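Local structure of serpin-12 (Manduca sexta, 6CJ7) at residues Phe25-Ala29 / Leu249-Ser253; Gly34-Pro40 / Leu372-Met378; Asn104-Asn108 / Asn304-His308; Ala220-Val224 / Ser350-Arg354; Asp280-Glu284 / Ser317-Ser321. The protein is a serpin that controls the prophenoloxidase activation system in larval hemolymph, probably by trapping serine proteases of that cascade. All blocks are in the same frame, centred on the assembly; numbering follows the deposited sequence.

Contact 1 (Phe25-Ala29 / Leu249-Ser253); sequences FKQMA and LSSLS
Lys26 NZ is the polar atom to look at first, because three backbone carbonyls of 249-253 gather round it. The shortest bond runs from Lys26 NZ to Leu252 O at 2.6 Å, with the nitrogen standing 45° above the plane of that carbonyl. Two weak bonds complete the grip: Lys26 NZ to Leu249 O at 3.1 Å, and Lys26 NZ to Ser250 O at 3.4 Å. Leu249 and Ser250 lie in the last turn of helix 245-251, and Leu252 is where the chain leaves helical geometry, so the ammonium group sits at a helix C terminus, where its charge would probably be welcomed by the partial negative charge of the carbonyls. Lys26 gets there by staying extended beyond CG. A methionine here is likely to leave the carbonyl oxygens of Leu249, Ser250 and Leu252 without their shared donor and the positive charge facing them. Beside the lysine chain, Leu249 turns its two methyls to the other helix. Leu249 CD2 rests on Phe25 CE2 at 3.6 Å and on Ala29 CB at 3.5 Å, while CD1 meets the edge of the Phe25 ring in its plane. Helix 19-31 and the end of helix 245-251 thus lie against each other over strands 36-38 and 370-377: Phe25 touches Leu36, Ala38 and Met374, Ala29 touches Leu36, Leu249 also reaches Met374, and Ser253 caps Asp256 N at the start of helix 254-260.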
# COMPACT_ATOMS: atom_id res chain seq x y z
N PHE A 25 -5.51 6.44 -2.72
CA PHE A 25 -5.79 5.31 -3.61
C PHE A 25 -7.09 5.51 -4.37
O PHE A 25 -7.15 5.28 -5.58
CB PHE A 25 -5.84 4.01 -2.80
CG PHE A 25 -6.18 2.79 -3.63
CD1 PHE A 25 -5.19 2.12 -4.35
CD2 PHE A 25 -7.48 2.32 -3.69
CE1 PHE A 25 -5.51 1.00 -5.12
CE2 PHE A 25 -7.81 1.20 -4.48
CZ PHE A 25 -6.82 0.54 -5.18
N LYS A 26 -8.14 5.95 -3.67
CA LYS A 26 -9.42 6.15 -4.34
C LYS A 26 -9.33 7.26 -5.38
O LYS A 26 -9.94 7.16 -6.46
CB LYS A 26 -10.51 6.46 -3.32
CG LYS A 26 -10.89 5.24 -2.46
CD LYS A 26 -12.18 5.48 -1.70
CE LYS A 26 -12.57 4.26 -0.88
NZ LYS A 26 -13.97 4.43 -0.37
N GLN A 27 -8.58 8.32 -5.08
CA GLN A 27 -8.40 9.39 -6.06
C GLN A 27 -7.71 8.87 -7.31
O GLN A 27 -8.16 9.13 -8.43
CB GLN A 27 -7.62 10.56 -5.45
CG GLN A 27 -7.34 11.71 -6.43
CD GLN A 27 -8.61 12.34 -6.95
OE1 GLN A 27 -9.56 12.56 -6.20
NE2 GLN A 27 -8.64 12.63 -8.24
N MET A 28 -6.63 8.12 -7.12
CA MET A 28 -5.89 7.54 -8.24
C MET A 28 -6.76 6.61 -9.08
O MET A 28 -6.56 6.49 -10.29
CB MET A 28 -4.65 6.80 -7.74
CG MET A 28 -3.65 7.68 -7.01
SD MET A 28 -2.27 6.75 -6.32
CE MET A 28 -1.16 6.71 -7.72
N ALA A 29 -7.72 5.94 -8.45
CA ALA A 29 -8.59 5.01 -9.16
C ALA A 29 -9.58 5.73 -10.08
O ALA A 29 -9.99 5.17 -11.10
CB ALA A 29 -9.34 4.14 -8.15
N LEU A 249 -15.70 0.48 -5.30
CA LEU A 249 -14.57 1.07 -4.60
C LEU A 249 -14.91 2.46 -4.05
O LEU A 249 -14.53 2.79 -2.92
CB LEU A 249 -13.35 1.14 -5.52
CG LEU A 249 -12.15 1.88 -4.94
CD1 LEU A 249 -11.65 1.17 -3.69
CD2 LEU A 249 -11.05 1.97 -5.97
N SER A 250 -15.65 3.26 -4.82
CA SER A 250 -16.00 4.60 -4.36
C SER A 250 -16.84 4.57 -3.09
O SER A 250 -16.66 5.42 -2.20
CB SER A 250 -16.74 5.36 -5.46
OG SER A 250 -15.88 5.65 -6.54
N SER A 251 -17.74 3.60 -2.97
CA SER A 251 -18.68 3.55 -1.86
C SER A 251 -18.14 2.83 -0.63
O SER A 251 -18.67 3.02 0.47
CB SER A 251 -19.98 2.86 -2.29
OG SER A 251 -19.81 1.45 -2.42
N LEU A 252 -17.09 2.03 -0.78
CA LEU A 252 -16.64 1.13 0.28
C LEU A 252 -15.77 1.87 1.28
O LEU A 252 -14.68 2.33 0.94
CB LEU A 252 -15.88 -0.05 -0.33
CG LEU A 252 -15.40 -1.13 0.63
CD1 LEU A 252 -16.59 -1.88 1.21
CD2 LEU A 252 -14.44 -2.08 -0.07
N SER A 253 -16.23 1.96 2.53
CA SER A 253 -15.44 2.56 3.59
C SER A 253 -14.59 1.51 4.29
O SER A 253 -14.89 0.31 4.26
CB SER A 253 -16.33 3.27 4.61
OG SER A 253 -16.99 2.34 5.45

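Contact 2 (Gly34-Pro40 / Leu372-Met378); sequences GNLAASP and LFMARIM
The Arg376 guanidinium turns its edge to Gly34 and one face to Leu36. Arg376 NE and NH2 both bond to Gly34 O, side-on and close to the guanidinium plane, NH2 at 2.9 Å and NE at 3.2 Å, while Leu36 CD2 lies over one face. The chain is straight up to a bend at chi3 (79°), which brings the flat group back to Gly34. NH1 makes a salt bridge with Asp246 and a bond to Ala29 O. A leucine in its place would probably strand Gly34 O without either donor and leave the Asp246 charge without its mate. On the same side of the sheet, Met374 and Pro40 cross at about a right angle, Met374 SD 3.6 Å from Pro40 CG. The opposite face carries Ala37, Ala375 and Phe373; Ala37 CB touches Phe373 CE1 at 3.5 Å, and Ala38 O stands over that ring, offset toward its rim. Polar side chains tie the ends. Asn35 OD1 receives Met378 N at 2.8 Å, and Ser39 OG donates to Leu372 O at 2.6 Å while capping Ser42 N at the start of helix 40-51. Between them runs antiparallel pairing of Leu36 with Arg376 and Ala38 with Met374. A classic beta bulge, Leu372 and Phe373 opposite the single Leu363, interrupts the second strand's other edge, and both strands belong to central sheet B of the serpin fold.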
# COMPACT_ATOMS: atom_id res chain seq x y z
N GLY A 34 -7.55 0.12 -15.54
CA GLY A 34 -6.52 -0.88 -15.45
C GLY A 34 -6.23 -1.29 -14.03
O GLY A 34 -6.78 -0.76 -13.06
N ASN A 35 -5.35 -2.28 -13.91
CA ASN A 35 -4.88 -2.71 -12.59
C ASN A 35 -4.34 -1.53 -11.81
O ASN A 35 -3.64 -0.67 -12.35
CB ASN A 35 -3.79 -3.78 -12.72
CG ASN A 35 -4.34 -5.11 -13.16
OD1 ASN A 35 -5.53 -5.35 -13.07
ND2 ASN A 35 -3.47 -5.98 -13.64
N LEU A 36 -4.66 -1.49 -10.52
CA LEU A 36 -4.16 -0.43 -9.66
C LEU A 36 -3.84 -1.03 -8.30
O LEU A 36 -4.65 -1.77 -7.74
CB LEU A 36 -5.19 0.69 -9.53
CG LEU A 36 -4.68 1.96 -8.86
CD1 LEU A 36 -3.77 2.73 -9.81
CD2 LEU A 36 -5.85 2.82 -8.39
N ALA A 37 -2.66 -0.69 -7.76
CA ALA A 37 -2.23 -1.23 -6.48
C ALA A 37 -1.44 -0.17 -5.74
O ALA A 37 -0.65 0.55 -6.35
CB ALA A 37 -1.35 -2.47 -6.68
N ALA A 38 -1.67 -0.07 -4.43
CA ALA A 38 -0.91 0.86 -3.61
C ALA A 38 -1.10 0.46 -2.16
O ALA A 38 -2.03 -0.27 -1.81
CB ALA A 38 -1.36 2.31 -3.80
N SER A 39 -0.20 0.96 -1.31
CA SER A 39 -0.32 0.71 0.12
C SER A 39 -0.80 1.96 0.85
O SER A 39 -0.04 2.93 0.95
CB SER A 39 1.03 0.28 0.70
OG SER A 39 0.94 0.21 2.13
N PRO A 40 -2.03 1.99 1.39
CA PRO A 40 -2.42 3.13 2.23
C PRO A 40 -1.48 3.33 3.40
O PRO A 40 -1.24 4.48 3.81
CB PRO A 40 -3.83 2.77 2.69
CG PRO A 40 -4.34 1.85 1.59
CD PRO A 40 -3.13 1.03 1.20
N LEU A 372 -3.09 -2.59 4.60
CA LEU A 372 -1.70 -2.50 4.18
C LEU A 372 -1.56 -2.43 2.67
O LEU A 372 -0.56 -1.91 2.18
CB LEU A 372 -0.91 -3.71 4.67
CG LEU A 372 -0.80 -3.83 6.19
CD1 LEU A 372 -0.05 -5.10 6.56
CD2 LEU A 372 -0.08 -2.61 6.75
N PHE A 373 -2.52 -2.97 1.93
CA PHE A 373 -2.46 -3.00 0.47
C PHE A 373 -3.89 -2.91 -0.04
O PHE A 373 -4.80 -3.54 0.53
CB PHE A 373 -1.80 -4.31 0.00
CG PHE A 373 -1.01 -4.22 -1.26
CD1 PHE A 373 -1.64 -4.33 -2.49
CD2 PHE A 373 0.37 -4.15 -1.22
CE1 PHE A 373 -0.90 -4.29 -3.67
CE2 PHE A 373 1.11 -4.12 -2.37
CZ PHE A 373 0.48 -4.18 -3.61
N MET A 374 -4.10 -2.12 -1.09
CA MET A 374 -5.37 -2.10 -1.81
C MET A 374 -5.08 -2.37 -3.28
O MET A 374 -4.14 -1.81 -3.85
CB MET A 374 -6.11 -0.77 -1.65
CG MET A 374 -6.55 -0.51 -0.22
SD MET A 374 -7.46 1.04 -0.08
CE MET A 374 -9.01 0.61 -0.88
N ALA A 375 -5.86 -3.25 -3.89
CA ALA A 375 -5.65 -3.53 -5.30
C ALA A 375 -6.99 -3.61 -6.01
O ALA A 375 -7.90 -4.31 -5.55
CB ALA A 375 -4.87 -4.84 -5.52
N ARG A 376 -7.08 -2.93 -7.14
CA ARG A 376 -8.18 -3.10 -8.07
C ARG A 376 -7.67 -4.02 -9.17
O ARG A 376 -6.82 -3.63 -9.98
CB ARG A 376 -8.65 -1.75 -8.60
CG ARG A 376 -9.70 -1.81 -9.75
CD ARG A 376 -10.11 -0.43 -10.16
NE ARG A 376 -9.07 0.13 -11.02
CZ ARG A 376 -8.99 1.39 -11.41
NH1 ARG A 376 -9.91 2.25 -11.02
NH2 ARG A 376 -7.99 1.78 -12.18
N ILE A 377 -8.17 -5.25 -9.20
CA ILE A 377 -7.69 -6.26 -10.13
C ILE A 377 -8.63 -6.26 -11.32
O ILE A 377 -9.72 -6.83 -11.27
CB ILE A 377 -7.60 -7.65 -9.48
CG1 ILE A 377 -6.81 -7.56 -8.17
CG2 ILE A 377 -7.01 -8.65 -10.46
CD1 ILE A 377 -5.33 -7.46 -8.35
N MET A 378 -8.21 -5.58 -12.40
CA MET A 378 -8.91 -5.60 -13.68
C MET A 378 -8.49 -6.76 -14.57
O MET A 378 -9.26 -7.15 -15.45
CB MET A 378 -8.67 -4.31 -14.47
CG MET A 378 -9.06 -3.03 -13.77
SD MET A 378 -10.73 -3.00 -13.03
CE MET A 378 -11.85 -2.69 -14.46

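Contact 3 (Asn104-Asn108 / Asn304-His308); sequences NFNLN and NLGSH
The ring of Phe105 takes the edge of His308 against its face, a T-shaped pair with centroids 5.9 Å apart and planes at 63°. Both residues flank a two-stranded antiparallel ribbon, 106-107 with 306-307, at one end of the serpin molecule. The backbone of Ser307 and His308 also comes up obliquely to the phenyl ring, and His308 CB lies 3.6 Å from Phe105 CE2. The imidazole's own edge is used by Asn104 O, which receives His308 ND1 at 2.8 Å, near the ring plane. That bond probably holds the ring's rotation, while a chi1 of 178° carries the imidazole across to the other chain segment. Asn106 and Ser307 form the hydrogen-bonded pair of the ribbon, Asn106 N to Ser307 O at 2.8 Å and Ser307 N to Asn106 O at 3.0 Å. Leu107 and Gly306 face each other as the non-hydrogen-bonded pair, and Asn108 N to Leu305 O continues the ladder. Leu107 and Leu305 pack on Leu101 and Leu123, while Asn108 OD1 caps Phe111 N at the start of helix 109-118. On the side of the ribbon carrying Asn106 and Ser307, one water donates to Asn106 O and lies 2.8 Å from Ser307 OG.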
# COMPACT_ATOMS: atom_id res chain seq x y z
N ASN A 104 23.72 19.06 0.62
CA ASN A 104 23.67 20.51 0.78
C ASN A 104 22.96 20.93 2.06
O ASN A 104 23.14 22.06 2.52
CB ASN A 104 23.00 21.17 -0.42
CG ASN A 104 23.81 21.04 -1.69
OD1 ASN A 104 25.03 21.09 -1.66
ND2 ASN A 104 23.12 20.86 -2.82
N PHE A 105 22.18 20.03 2.66
CA PHE A 105 21.42 20.29 3.87
C PHE A 105 22.00 19.48 5.02
O PHE A 105 22.45 18.34 4.84
CB PHE A 105 19.93 19.93 3.68
CG PHE A 105 19.24 20.84 2.70
CD1 PHE A 105 19.32 20.60 1.34
CD2 PHE A 105 18.54 21.96 3.15
CE1 PHE A 105 18.70 21.46 0.44
CE2 PHE A 105 17.92 22.81 2.25
CZ PHE A 105 18.01 22.56 0.89
N ASN A 106 22.02 20.07 6.21
CA ASN A 106 22.37 19.35 7.42
C ASN A 106 21.13 18.65 7.95
O ASN A 106 20.08 19.28 8.11
CB ASN A 106 22.95 20.29 8.47
CG ASN A 106 24.25 20.92 8.03
OD1 ASN A 106 25.19 20.22 7.64
ND2 ASN A 106 24.31 22.25 8.07
N LEU A 107 21.25 17.36 8.23
CA LEU A 107 20.09 16.64 8.73
C LEU A 107 19.81 17.04 10.18
O LEU A 107 20.72 17.39 10.94
CB LEU A 107 20.28 15.12 8.61
CG LEU A 107 21.31 14.34 9.42
CD1 LEU A 107 20.83 14.04 10.84
CD2 LEU A 107 21.61 13.04 8.69
N ASN A 108 18.53 17.02 10.54
CA ASN A 108 18.12 17.25 11.92
C ASN A 108 18.21 15.94 12.69
O ASN A 108 17.53 14.97 12.32
CB ASN A 108 16.70 17.82 11.94
CG ASN A 108 16.21 18.15 13.33
OD1 ASN A 108 15.85 17.26 14.10
ND2 ASN A 108 16.17 19.44 13.64
N ASN A 304 12.70 21.64 10.39
CA ASN A 304 13.04 20.69 11.45
C ASN A 304 13.31 19.30 10.90
O ASN A 304 13.47 18.35 11.69
CB ASN A 304 11.95 20.64 12.51
CG ASN A 304 11.92 21.87 13.38
OD1 ASN A 304 10.84 22.32 13.77
ND2 ASN A 304 13.09 22.41 13.69
N LEU A 305 13.34 19.15 9.58
CA LEU A 305 13.87 17.96 8.92
C LEU A 305 15.34 18.16 8.53
O LEU A 305 16.16 17.26 8.73
CB LEU A 305 13.00 17.65 7.70
CG LEU A 305 13.26 16.38 6.89
CD1 LEU A 305 12.02 16.04 6.08
CD2 LEU A 305 14.45 16.57 5.95
N GLY A 306 15.67 19.32 7.96
CA GLY A 306 17.04 19.64 7.61
C GLY A 306 17.16 21.12 7.31
O GLY A 306 16.16 21.83 7.22
N SER A 307 18.40 21.58 7.14
CA SER A 307 18.62 23.01 7.04
C SER A 307 19.84 23.32 6.18
O SER A 307 20.82 22.58 6.18
CB SER A 307 18.79 23.65 8.43
OG SER A 307 19.90 23.09 9.11
N HIS A 308 19.76 24.43 5.46
CA HIS A 308 20.89 25.02 4.75
C HIS A 308 20.88 26.49 5.14
O HIS A 308 20.11 27.27 4.59
CB HIS A 308 20.78 24.83 3.25
CG HIS A 308 21.89 25.46 2.46
ND1 HIS A 308 22.87 24.71 1.83
CD2 HIS A 308 22.18 26.75 2.19
CE1 HIS A 308 23.71 25.52 1.22
NE2 HIS A 308 23.31 26.77 1.42
O HOH W 1 19.24 20.78 10.48
O HOH W 2 22.74 24.41 8.02

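Contact 4 (Ala220-Val224 / Ser350-Arg354); sequences AKVVV and SLYFR
Strands 220-226 and 351-354 come from two different sheets of the serpin fold; segments 220-224 and 351-354 cross at 90°, with Lys221 bridging the layers. Lys221 NZ donates to Tyr352 O at 2.7 Å, nearly along the C=O axis. Two waters share the same nitrogen: one also accepts from Arg354 N and the other from Tyr352 N, linking the ammonium to three backbone sites of the second strand. Extended beyond CG, the Lys221 side chain and that of Leu351 run past each other in opposite directions, Lys221 CD 3.7 Å from Leu351 CD1. Strand 351-354 runs beside strand 265-282 in what serpin nomenclature calls sheet C, just beyond the unmodelled residues 332-346 that probably include much of the reactive-centre loop, whereas strand 220-226 pairs with 198-215 and 232-239 in sheet B. Phe353 points into the layer between them. Val223 CG1 stands over the middle of the Phe353 ring, 3.9 Å from the centroid and 5° off the normal, a clean CH-pi contact. A chi1 of 71° sets this methyl over the ring. At the ring's edge, Phe353 CE2 lies 3.6 Å from Lys221 O, and Val222 N is also near the ring plane.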
# COMPACT_ATOMS: atom_id res chain seq x y z
N ALA A 220 -22.16 -6.29 -3.19
CA ALA A 220 -20.95 -7.06 -3.43
C ALA A 220 -20.87 -8.24 -2.48
O ALA A 220 -21.40 -8.20 -1.37
CB ALA A 220 -19.70 -6.18 -3.27
N LYS A 221 -20.21 -9.30 -2.94
CA LYS A 221 -19.87 -10.43 -2.10
C LYS A 221 -18.51 -10.20 -1.47
O LYS A 221 -17.64 -9.56 -2.06
CB LYS A 221 -19.85 -11.73 -2.90
CG LYS A 221 -21.18 -12.21 -3.42
CD LYS A 221 -20.95 -13.41 -4.32
CE LYS A 221 -22.26 -13.95 -4.87
NZ LYS A 221 -22.05 -15.23 -5.60
N VAL A 222 -18.32 -10.74 -0.27
CA VAL A 222 -17.10 -10.56 0.51
C VAL A 222 -16.64 -11.93 1.02
O VAL A 222 -17.46 -12.69 1.55
CB VAL A 222 -17.32 -9.61 1.70
CG1 VAL A 222 -16.05 -9.50 2.56
CG2 VAL A 222 -17.78 -8.24 1.22
N VAL A 223 -15.35 -12.23 0.89
CA VAL A 223 -14.74 -13.36 1.59
C VAL A 223 -13.45 -12.88 2.26
O VAL A 223 -12.73 -12.04 1.71
CB VAL A 223 -14.51 -14.57 0.66
CG1 VAL A 223 -13.38 -14.33 -0.33
CG2 VAL A 223 -14.25 -15.84 1.48
N VAL A 224 -13.18 -13.39 3.46
CA VAL A 224 -11.99 -13.06 4.24
C VAL A 224 -11.10 -14.30 4.27
O VAL A 224 -11.49 -15.33 4.83
CB VAL A 224 -12.35 -12.62 5.67
CG1 VAL A 224 -11.08 -12.33 6.46
CG2 VAL A 224 -13.29 -11.42 5.65
N SER A 350 -23.04 -22.54 0.90
CA SER A 350 -23.84 -21.37 1.24
C SER A 350 -23.56 -20.22 0.29
O SER A 350 -24.46 -19.43 -0.01
CB SER A 350 -23.55 -20.94 2.68
OG SER A 350 -23.43 -22.06 3.54
N LEU A 351 -22.34 -20.12 -0.21
CA LEU A 351 -21.93 -19.02 -1.06
C LEU A 351 -20.98 -19.54 -2.12
O LEU A 351 -20.03 -20.26 -1.80
CB LEU A 351 -21.25 -17.92 -0.24
CG LEU A 351 -20.64 -16.72 -0.97
CD1 LEU A 351 -21.70 -15.97 -1.75
CD2 LEU A 351 -19.92 -15.79 -0.00
N TYR A 352 -21.25 -19.19 -3.37
CA TYR A 352 -20.28 -19.33 -4.45
C TYR A 352 -19.56 -18.01 -4.61
O TYR A 352 -20.20 -16.97 -4.77
CB TYR A 352 -20.96 -19.70 -5.77
CG TYR A 352 -21.46 -21.12 -5.86
CD1 TYR A 352 -20.61 -22.15 -6.23
CD2 TYR A 352 -22.79 -21.42 -5.61
CE1 TYR A 352 -21.07 -23.45 -6.33
CE2 TYR A 352 -23.26 -22.72 -5.71
CZ TYR A 352 -22.39 -23.72 -6.07
OH TYR A 352 -22.85 -25.02 -6.17
N PHE A 353 -18.23 -18.05 -4.57
CA PHE A 353 -17.41 -16.86 -4.74
C PHE A 353 -16.44 -17.13 -5.89
O PHE A 353 -15.37 -17.72 -5.69
CB PHE A 353 -16.67 -16.49 -3.46
CG PHE A 353 -16.12 -15.08 -3.45
CD1 PHE A 353 -14.97 -14.76 -4.16
CD2 PHE A 353 -16.74 -14.08 -2.71
CE1 PHE A 353 -14.45 -13.47 -4.16
CE2 PHE A 353 -16.22 -12.77 -2.70
CZ PHE A 353 -15.08 -12.47 -3.43
N ARG A 354 -16.81 -16.68 -7.08
CA ARG A 354 -16.00 -16.93 -8.27
C ARG A 354 -15.55 -15.57 -8.79
O ARG A 354 -16.35 -14.81 -9.35
CB ARG A 354 -16.80 -17.71 -9.31
CG ARG A 354 -16.30 -17.60 -10.73
CD ARG A 354 -16.96 -18.62 -11.58
NE ARG A 354 -18.41 -18.43 -11.65
CZ ARG A 354 -19.26 -19.33 -12.11
NH1 ARG A 354 -18.81 -20.50 -12.55
NH2 ARG A 354 -20.57 -19.07 -12.12
O HOH W 3 -19.57 -15.45 -7.41
O HOH W 4 -23.62 -17.64 -4.22

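Contact 5 (Asp280-Glu284 / Ser317-Ser321); sequences DINLE and SALHS
Segments 280-284 and 317-321 run antiparallel, their strand axes 4.7 Å apart at 159°, with Ile281 and His320 forming a hydrogen-bonded pair. Ile281 N reaches His320 O at 2.7 Å, His320 N returns to Ile281 O at 2.9 Å, and Leu283 N to Ala318 O carries the pairing past the end of the first strand. On the face carrying Ile281 and His320, these two side chains lie side by side and point the same way, CD1 of Ile281 being 4.0 Å from CD2 of His320. Leu283 crosses the histidine obliquely, its CD1 3.8 Å from His320 CB. A chi1 of 172° swings the imidazole away from its own N, toward partners outside the pair: ND1 bonds Asn169 O and NE2 bonds Ser39 N, so both ring nitrogens are satisfied. This is the shutter region of a serpin, where sheet A meets the start of helix 40-51 and where, in the family, the sheet opens to take in the reactive-centre loop. On the other face, Ser321 OG donates to Asp280 OD2 at 2.8 Å, and that carboxylate oxygen also makes a salt bridge with Lys278. Asn282 OD1 accepts Glu284 N at 3.0 Å in an Asx turn leading into helix 284-289. A water donates to the same OD1, at 2.6 Å, and accepts from Ala318 N.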
# COMPACT_ATOMS: atom_id res chain seq x y z
N ASP A 280 4.73 1.00 -9.44
CA ASP A 280 5.68 2.05 -9.08
C ASP A 280 5.01 3.39 -9.37
O ASP A 280 4.59 3.64 -10.51
CB ASP A 280 6.98 1.94 -9.88
CG ASP A 280 7.64 0.59 -9.74
OD1 ASP A 280 8.06 0.04 -10.78
OD2 ASP A 280 7.77 0.08 -8.60
N ILE A 281 4.95 4.27 -8.37
CA ILE A 281 4.08 5.43 -8.40
C ILE A 281 4.84 6.68 -8.01
O ILE A 281 5.46 6.74 -6.94
CB ILE A 281 2.87 5.26 -7.46
CG1 ILE A 281 2.05 4.03 -7.85
CG2 ILE A 281 2.04 6.50 -7.47
CD1 ILE A 281 1.02 3.68 -6.80
N ASN A 282 4.77 7.70 -8.87
CA ASN A 282 5.19 9.05 -8.53
C ASN A 282 4.01 9.77 -7.90
O ASN A 282 3.00 10.02 -8.56
CB ASN A 282 5.70 9.75 -9.79
CG ASN A 282 6.08 11.19 -9.56
OD1 ASN A 282 5.80 11.79 -8.52
ND2 ASN A 282 6.73 11.77 -10.57
N LEU A 283 4.12 10.07 -6.60
CA LEU A 283 2.99 10.60 -5.85
C LEU A 283 2.79 12.11 -5.99
O LEU A 283 1.80 12.63 -5.48
CB LEU A 283 3.15 10.27 -4.36
CG LEU A 283 3.02 8.77 -4.03
CD1 LEU A 283 3.50 8.56 -2.61
CD2 LEU A 283 1.59 8.28 -4.20
N GLU A 284 3.69 12.83 -6.65
CA GLU A 284 3.53 14.28 -6.69
C GLU A 284 2.22 14.71 -7.34
O GLU A 284 1.53 15.57 -6.76
CB GLU A 284 4.74 14.93 -7.37
CG GLU A 284 4.64 16.45 -7.45
CD GLU A 284 5.73 17.08 -8.30
OE1 GLU A 284 6.33 16.39 -9.16
OE2 GLU A 284 5.99 18.27 -8.12
N SER A 317 11.13 14.57 -4.93
CA SER A 317 10.47 13.39 -5.48
C SER A 317 9.86 12.62 -4.32
O SER A 317 10.46 12.52 -3.25
CB SER A 317 11.46 12.50 -6.24
OG SER A 317 11.90 13.14 -7.43
N ALA A 318 8.64 12.12 -4.53
CA ALA A 318 7.95 11.28 -3.56
C ALA A 318 7.51 10.03 -4.30
O ALA A 318 6.65 10.10 -5.18
CB ALA A 318 6.74 12.00 -2.95
N LEU A 319 8.14 8.90 -3.98
CA LEU A 319 8.03 7.69 -4.78
C LEU A 319 7.53 6.54 -3.92
O LEU A 319 8.01 6.33 -2.80
CB LEU A 319 9.38 7.33 -5.40
CG LEU A 319 10.02 8.46 -6.21
CD1 LEU A 319 11.42 8.08 -6.68
CD2 LEU A 319 9.13 8.78 -7.40
N HIS A 320 6.57 5.79 -4.46
CA HIS A 320 5.96 4.66 -3.77
C HIS A 320 5.95 3.44 -4.67
O HIS A 320 5.63 3.53 -5.85
CB HIS A 320 4.52 5.00 -3.34
CG HIS A 320 3.76 3.82 -2.78
ND1 HIS A 320 4.26 3.01 -1.78
CD2 HIS A 320 2.54 3.32 -3.09
CE1 HIS A 320 3.39 2.06 -1.51
NE2 HIS A 320 2.33 2.23 -2.28
N SER A 321 6.31 2.29 -4.11
CA SER A 321 6.19 1.04 -4.85
C SER A 321 5.48 0.01 -3.98
O SER A 321 5.71 -0.05 -2.76
CB SER A 321 7.55 0.49 -5.28
OG SER A 321 7.38 -0.74 -5.98
O HOH W 5 7.70 12.94 -7.13

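In the fold
Contacts 1, 2 and 5 form one continuous group. Contacts 1 and 2 have centres 10 Å apart and join through Ala29 O and Arg376 NH1, 2.9 Å from each other. Contact 2 meets contact 5, 14 Å away between centres, through Ser39 N and His320 NE2 at 3.0 Å, linking sheet B to the shutter, and Met28 CE of contact 1 packs on Ile281 CG2 of contact 5. Contacts 3 and 4 lie on opposite sides of the chain's centre, their own centres about 52 Å apart. Strand 351-354 of contact 4 lies beside the far part of strand 265-282, whose end takes part in contact 5; the unmodelled residues 332-346, presumably reactive-centre loop, connect strands 317-326 and 351-354.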